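Local structure of putative glutathione S-transferase (Corynebacterium glutamicum, 3M1G) at residues Pro56-Ala59 with Gly60-Arg63; Ile241-Ala244 with Asp245-Tyr249; Thr292-Phe295 with Thr296-Lys299. The protein probably acts as a glutathione transferase of the ECM4-like, Omega-type group. All coordinates share one frame; numbering follows the deposited sequence.

Contact 1: residues Pro56-Ala59 with Gly60-Arg63; sequences PVEA and GRYR
The Tyr62 ring presents its hydroxyl edge to Pro56, whose carbonyl oxygen lies near the ring plane, while one face is covered by Arg61 CG, 3.8 Å above the ring centre. The flat guanidinium of Arg61 in turn meets Glu58 at its edge. Tyr62 OH donates to Pro56 O at 2.7 Å, reaching it 23° out of the carbonyl plane, and Pro56 CD packs 3.5 Å from the same hydroxyl oxygen. Arg61 is stretched out from CG to NE, which carries NH1 back along the turn as far as the proline, 3.3 Å from Pro56 CG. There NH1 forms a salt bridge with Glu58 OE2 (2.9 Å). The oxygen lies within the guanidinium plane but is itself approached from above the carboxylate, the two planes standing 83° apart. The stretch links strand 53-56 to strand 62-66, a central strand of the thioredoxin-like N-terminal domain, and the chain reverses through Gly60 with a positive phi of 75°. A water bridges the inside of this turn, donating to Glu58 O at 2.9 Å and accepting from Tyr62 N at 2.8 Å. Both charged groups have further partners: Glu58 OE2 also accepts from Gly42 N, while Arg61 reaches Ser43 O through NH1 and Glu143 through NE, tying the turn to the neighbouring strand 140-143.

Contact 2: residues Ile241-Ala244 with Asp245-Tyr249; sequences ITEA and DIRLY
Asp245 reaches back over the first turn of helix 243-253 to Thr242, the N-cap residue, and accepts its backbone N-H on OD2 at 2.9 Å. The bond is nearly straight (170°) and uses the anti lone pair of the oxygen. This is one arm of a capping box in the Thr-x-x-Asp sequence that marks this helix in glutathione transferases. The reciprocal arm is not made, Thr242 OG1 being 4.1 Å from Asp245 N; the hydroxyl, set between its own backbone N and carbonyl carbon, instead donates to a water that also serves Asp245 OD2. Outside the cap, Ile241 CG2 faces Ile246 CD1 at 4.4 Å, in the positions of a hydrophobic staple. Everything here is buried, and Asp245 OD1 is fixed separately by Tyr279 OH and Leu236 N.

The other flank is no less firmly bonded but lies nearer to solvent. Glu243 bends at CG (chi2 83°), bringing OE2 beside the Arg247 guanidinium, where it takes both NE and NH1, each at 2.8 Å. It lies close to the guanidinium plane, and the two flat groups stand 79° apart. Thr158 OG1 adds a further bond to this oxygen. Arg247 is partly exposed, and a glycerol, probably from the crystallisation liquor, bonds to its NH1.

Within the C-terminal domain the salt bridge faces helix 154-163, and Ile241 and Leu248 lean on helix 274-284; across the domain boundary, Ile246 packs against Thr79 and Leu82 of helix 71-83, in the thioredoxin-like domain.

Contact 3: residues Thr292-Phe295 with Thr296-Lys299; sequences TTDF and TEIK
Asp294 is the N-cap of helix 295-305, and its extended backbone (psi 100°) gives way to helical geometry at Phe295, so that Ile298 N donates to Asp294 O at 3.0 Å and Lys299 N to Phe295 O at 3.0 Å. The Asp294 carboxylate closes the helix end: with CG anti to the backbone N (chi1 -172°), OD1 comes over the first turn and accepts from Glu297 N at 3.1 Å, the donor sitting above the carboxylate plane. Its other oxygen, OD2, is bonded to Asn356 ND2. The Glu297 carboxylate is stacked on that of Asp294, the planes 27° apart, with Asp294 OD2 and Glu297 OE2 separated by 4.0 Å. Such like charges would probably raise each other's pKa, an effect that the helix end and nearby Arg68, against which Glu297 packs, would offset. Apolar contacts flank the cap. Thr293 turns its methyl CG2 to Ile298 CD1 at 4.0 Å, in the N' and N4 positions of a hydrophobic staple, and the same methyl covers one face of the Phe295 ring near its rim. Further along, the Lys299 chain runs past Phe295 O, its CG 3.4 Å away, before NZ bonds to Pro316 O and Gly318 O. Thr293 and Phe295 pack on Val253 at the end of helix 243-253, Ile298 rests on Val258 of helix 255-259, and Thr292 lies against helix 71-83.

How the contacts relate
Contacts 2 and 3 each close the N-terminal end of a helix in the C-terminal domain, though the capping carboxylate belongs to the third helical residue in contact 2 and to the cap itself in contact 3. Both pack on helix 71-83, and contact 3 also rests on helix 243-253, which contact 2 starts. They touch: Tyr249 OH and Thr293 OG1 are 2.8 Å apart, probably hydrogen-bonded, Thr293 OG1 being bonded also to Phe289 O. Contact 2 is buried near the centre of the chain; contact 3 is partly buried. Contact 1, about 25 Å from contact 2 between centres, joins strands of the N-terminal domain through a partly exposed turn held by charge, a tyrosine hydroxyl and water.

Contact 1: residues Pro56-Ala59 with Gly60-Arg63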
# COMPACT_ATOMS: atom_id res chain seq x y z
N PRO A 56 15.54 -0.23 43.42
CA PRO A 56 16.61 -1.20 43.31
C PRO A 56 16.34 -2.28 42.29
O PRO A 56 15.22 -2.79 42.22
CB PRO A 56 16.67 -1.81 44.71
CG PRO A 56 15.27 -1.75 45.19
CD PRO A 56 14.73 -0.45 44.64
N VAL A 57 17.35 -2.62 41.49
CA VAL A 57 17.24 -3.84 40.66
C VAL A 57 17.22 -5.05 41.59
O VAL A 57 17.99 -5.11 42.57
CB VAL A 57 18.35 -3.97 39.63
CG1 VAL A 57 18.34 -2.80 38.62
CG2 VAL A 57 19.74 -4.08 40.31
N GLU A 58 16.24 -5.93 41.38
CA GLU A 58 16.13 -7.20 42.04
C GLU A 58 15.14 -8.07 41.29
O GLU A 58 14.26 -7.55 40.60
CB GLU A 58 15.68 -7.06 43.51
CG GLU A 58 14.38 -6.32 43.69
CD GLU A 58 14.02 -6.12 45.16
OE1 GLU A 58 13.44 -7.04 45.79
OE2 GLU A 58 14.27 -4.99 45.67
N ALA A 59 15.29 -9.39 41.44
CA ALA A 59 14.47 -10.35 40.78
C ALA A 59 13.11 -10.46 41.48
O ALA A 59 13.03 -10.40 42.70
CB ALA A 59 15.16 -11.77 40.77
N GLY A 60 12.07 -10.70 40.70
CA GLY A 60 10.78 -11.05 41.28
C GLY A 60 10.03 -9.87 41.90
O GLY A 60 9.09 -10.09 42.64
N ARG A 61 10.45 -8.63 41.64
CA ARG A 61 9.74 -7.48 42.23
C ARG A 61 8.87 -6.72 41.20
O ARG A 61 7.83 -6.17 41.56
CB ARG A 61 10.72 -6.50 42.88
CG ARG A 61 10.04 -5.34 43.66
CD ARG A 61 11.05 -4.58 44.51
NE ARG A 61 10.47 -3.41 45.19
CZ ARG A 61 11.11 -2.66 46.07
NH1 ARG A 61 12.39 -2.91 46.40
NH2 ARG A 61 10.51 -1.61 46.61
N TYR A 62 9.32 -6.70 39.96
CA TYR A 62 8.71 -5.85 38.94
C TYR A 62 8.13 -6.62 37.75
O TYR A 62 8.60 -7.73 37.40
CB TYR A 62 9.74 -4.85 38.40
CG TYR A 62 10.50 -4.12 39.45
CD1 TYR A 62 9.91 -3.09 40.17
CD2 TYR A 62 11.83 -4.49 39.77
CE1 TYR A 62 10.60 -2.42 41.14
CE2 TYR A 62 12.53 -3.84 40.73
CZ TYR A 62 11.93 -2.81 41.44
OH TYR A 62 12.64 -2.14 42.41
N ARG A 63 7.13 -6.01 37.12
CA ARG A 63 6.47 -6.56 35.94
C ARG A 63 6.53 -5.56 34.80
O ARG A 63 6.27 -4.36 35.00
CB ARG A 63 5.00 -6.88 36.26
CG ARG A 63 4.15 -7.32 35.06
CD ARG A 63 2.72 -7.67 35.49
NE ARG A 63 2.80 -8.88 36.27
CZ ARG A 63 2.53 -10.10 35.81
NH1 ARG A 63 2.05 -10.30 34.58
NH2 ARG A 63 2.68 -11.13 36.63
O HOH W 1 11.79 -7.84 39.18

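Contact 2: residues Ile241-Ala244 with Asp245-Tyr249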
# COMPACT_ATOMS: atom_id res chain seq x y z
N ILE A 241 24.17 -5.62 16.07
CA ILE A 241 22.92 -5.05 16.53
C ILE A 241 23.14 -4.23 17.81
O ILE A 241 23.91 -4.63 18.70
CB ILE A 241 21.86 -6.15 16.79
CG1 ILE A 241 21.49 -6.79 15.46
CG2 ILE A 241 20.61 -5.59 17.57
CD1 ILE A 241 20.66 -8.08 15.53
N THR A 242 22.53 -3.05 17.85
CA THR A 242 22.53 -2.18 19.03
C THR A 242 21.12 -1.68 19.36
O THR A 242 20.16 -1.92 18.62
CB THR A 242 23.42 -0.92 18.80
OG1 THR A 242 22.93 -0.19 17.66
CG2 THR A 242 24.93 -1.30 18.60
N GLU A 243 21.01 -1.00 20.49
CA GLU A 243 19.82 -0.28 20.88
C GLU A 243 19.15 0.50 19.74
O GLU A 243 17.92 0.56 19.69
CB GLU A 243 20.18 0.69 22.01
CG GLU A 243 19.11 1.68 22.47
CD GLU A 243 18.09 1.11 23.49
OE1 GLU A 243 18.33 0.00 24.02
OE2 GLU A 243 17.08 1.81 23.78
N ALA A 244 19.94 1.17 18.91
CA ALA A 244 19.41 1.90 17.74
C ALA A 244 18.53 1.05 16.82
O ALA A 244 17.46 1.50 16.38
CB ALA A 244 20.59 2.56 16.93
N ASP A 245 18.94 -0.19 16.56
CA ASP A 245 18.17 -1.12 15.72
C ASP A 245 16.88 -1.55 16.43
O ASP A 245 15.80 -1.68 15.81
CB ASP A 245 19.04 -2.32 15.36
CG ASP A 245 20.34 -1.93 14.72
OD1 ASP A 245 20.32 -1.34 13.61
OD2 ASP A 245 21.41 -2.23 15.33
N ILE A 246 16.95 -1.71 17.76
CA ILE A 246 15.79 -2.07 18.53
C ILE A 246 14.73 -0.94 18.55
O ILE A 246 13.54 -1.23 18.69
CB ILE A 246 16.25 -2.48 19.92
CG1 ILE A 246 17.05 -3.81 19.77
CG2 ILE A 246 15.09 -2.61 20.89
CD1 ILE A 246 18.01 -4.07 20.83
N ARG A 247 15.16 0.31 18.40
CA ARG A 247 14.26 1.43 18.29
C ARG A 247 13.73 1.64 16.86
O ARG A 247 12.63 2.14 16.68
CB ARG A 247 14.92 2.70 18.76
CG ARG A 247 15.21 2.65 20.24
CD ARG A 247 15.67 3.97 20.77
NE ARG A 247 16.19 3.84 22.13
CZ ARG A 247 16.51 4.86 22.92
NH1 ARG A 247 16.99 4.60 24.13
NH2 ARG A 247 16.39 6.12 22.52
N LEU A 248 14.45 1.19 15.85
CA LEU A 248 13.97 1.34 14.46
C LEU A 248 13.05 0.16 14.02
O LEU A 248 12.00 0.39 13.42
CB LEU A 248 15.15 1.50 13.50
CG LEU A 248 14.83 1.55 12.00
CD1 LEU A 248 13.85 2.70 11.69
CD2 LEU A 248 16.12 1.65 11.18
N TYR A 249 13.42 -1.06 14.37
CA TYR A 249 12.69 -2.26 13.99
C TYR A 249 11.19 -2.19 14.19
O TYR A 249 10.45 -2.53 13.28
CB TYR A 249 13.29 -3.49 14.66
CG TYR A 249 12.53 -4.76 14.48
CD1 TYR A 249 12.73 -5.56 13.37
CD2 TYR A 249 11.59 -5.17 15.42
CE1 TYR A 249 12.03 -6.74 13.21
CE2 TYR A 249 10.89 -6.34 15.26
CZ TYR A 249 11.11 -7.12 14.15
OH TYR A 249 10.40 -8.29 14.02
O HOH W 2 23.72 -1.27 15.22

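Contact 3: residues Thr292-Phe295 with Thr296-Lys299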
# COMPACT_ATOMS: atom_id res chain seq x y z
N THR A 292 8.82 -12.09 18.85
CA THR A 292 7.97 -11.25 19.67
C THR A 292 6.98 -10.41 18.78
O THR A 292 6.31 -9.47 19.30
CB THR A 292 8.79 -10.35 20.56
OG1 THR A 292 9.57 -9.43 19.78
CG2 THR A 292 9.77 -11.19 21.50
N THR A 293 6.92 -10.71 17.48
CA THR A 293 6.15 -9.92 16.52
C THR A 293 4.88 -10.69 16.15
O THR A 293 4.97 -11.76 15.52
CB THR A 293 6.96 -9.62 15.26
OG1 THR A 293 8.16 -8.93 15.63
CG2 THR A 293 6.17 -8.74 14.24
N ASP A 294 3.73 -10.17 16.58
CA ASP A 294 2.43 -10.78 16.28
C ASP A 294 1.69 -9.90 15.27
O ASP A 294 1.11 -8.85 15.62
CB ASP A 294 1.61 -10.96 17.56
CG ASP A 294 0.31 -11.77 17.34
OD1 ASP A 294 -0.29 -11.61 16.26
OD2 ASP A 294 -0.11 -12.55 18.27
N PHE A 295 1.74 -10.31 14.01
CA PHE A 295 1.21 -9.48 12.92
C PHE A 295 -0.31 -9.32 13.00
O PHE A 295 -0.84 -8.27 12.66
CB PHE A 295 1.61 -10.03 11.56
CG PHE A 295 3.06 -9.82 11.23
CD1 PHE A 295 3.53 -8.57 10.90
CD2 PHE A 295 3.95 -10.88 11.22
CE1 PHE A 295 4.85 -8.38 10.56
CE2 PHE A 295 5.25 -10.71 10.90
CZ PHE A 295 5.71 -9.44 10.56
N THR A 296 -1.00 -10.35 13.50
CA THR A 296 -2.46 -10.27 13.66
C THR A 296 -2.86 -9.23 14.68
O THR A 296 -3.75 -8.44 14.42
CB THR A 296 -3.06 -11.64 14.03
OG1 THR A 296 -2.76 -12.55 12.98
CG2 THR A 296 -4.60 -11.57 14.23
N GLU A 297 -2.19 -9.21 15.85
CA GLU A 297 -2.55 -8.24 16.87
C GLU A 297 -2.13 -6.86 16.47
O GLU A 297 -2.82 -5.89 16.78
CB GLU A 297 -1.96 -8.61 18.24
CG GLU A 297 -2.67 -9.82 18.80
CD GLU A 297 -2.45 -10.09 20.27
OE1 GLU A 297 -1.84 -9.26 20.96
OE2 GLU A 297 -2.95 -11.14 20.75
N ILE A 298 -1.02 -6.73 15.77
CA ILE A 298 -0.63 -5.41 15.22
C ILE A 298 -1.75 -4.88 14.29
O ILE A 298 -2.30 -3.79 14.53
CB ILE A 298 0.73 -5.50 14.49
CG1 ILE A 298 1.88 -5.71 15.49
CG2 ILE A 298 1.00 -4.26 13.56
CD1 ILE A 298 3.18 -6.17 14.84
N LYS A 299 -2.13 -5.65 13.27
CA LYS A 299 -3.13 -5.18 12.28
C LYS A 299 -4.51 -4.96 12.88
O LYS A 299 -5.19 -3.96 12.60
CB LYS A 299 -3.22 -6.15 11.10
CG LYS A 299 -1.96 -6.23 10.23
CD LYS A 299 -2.04 -7.38 9.23
CE LYS A 299 -3.06 -7.12 8.10
NZ LYS A 299 -3.28 -8.35 7.30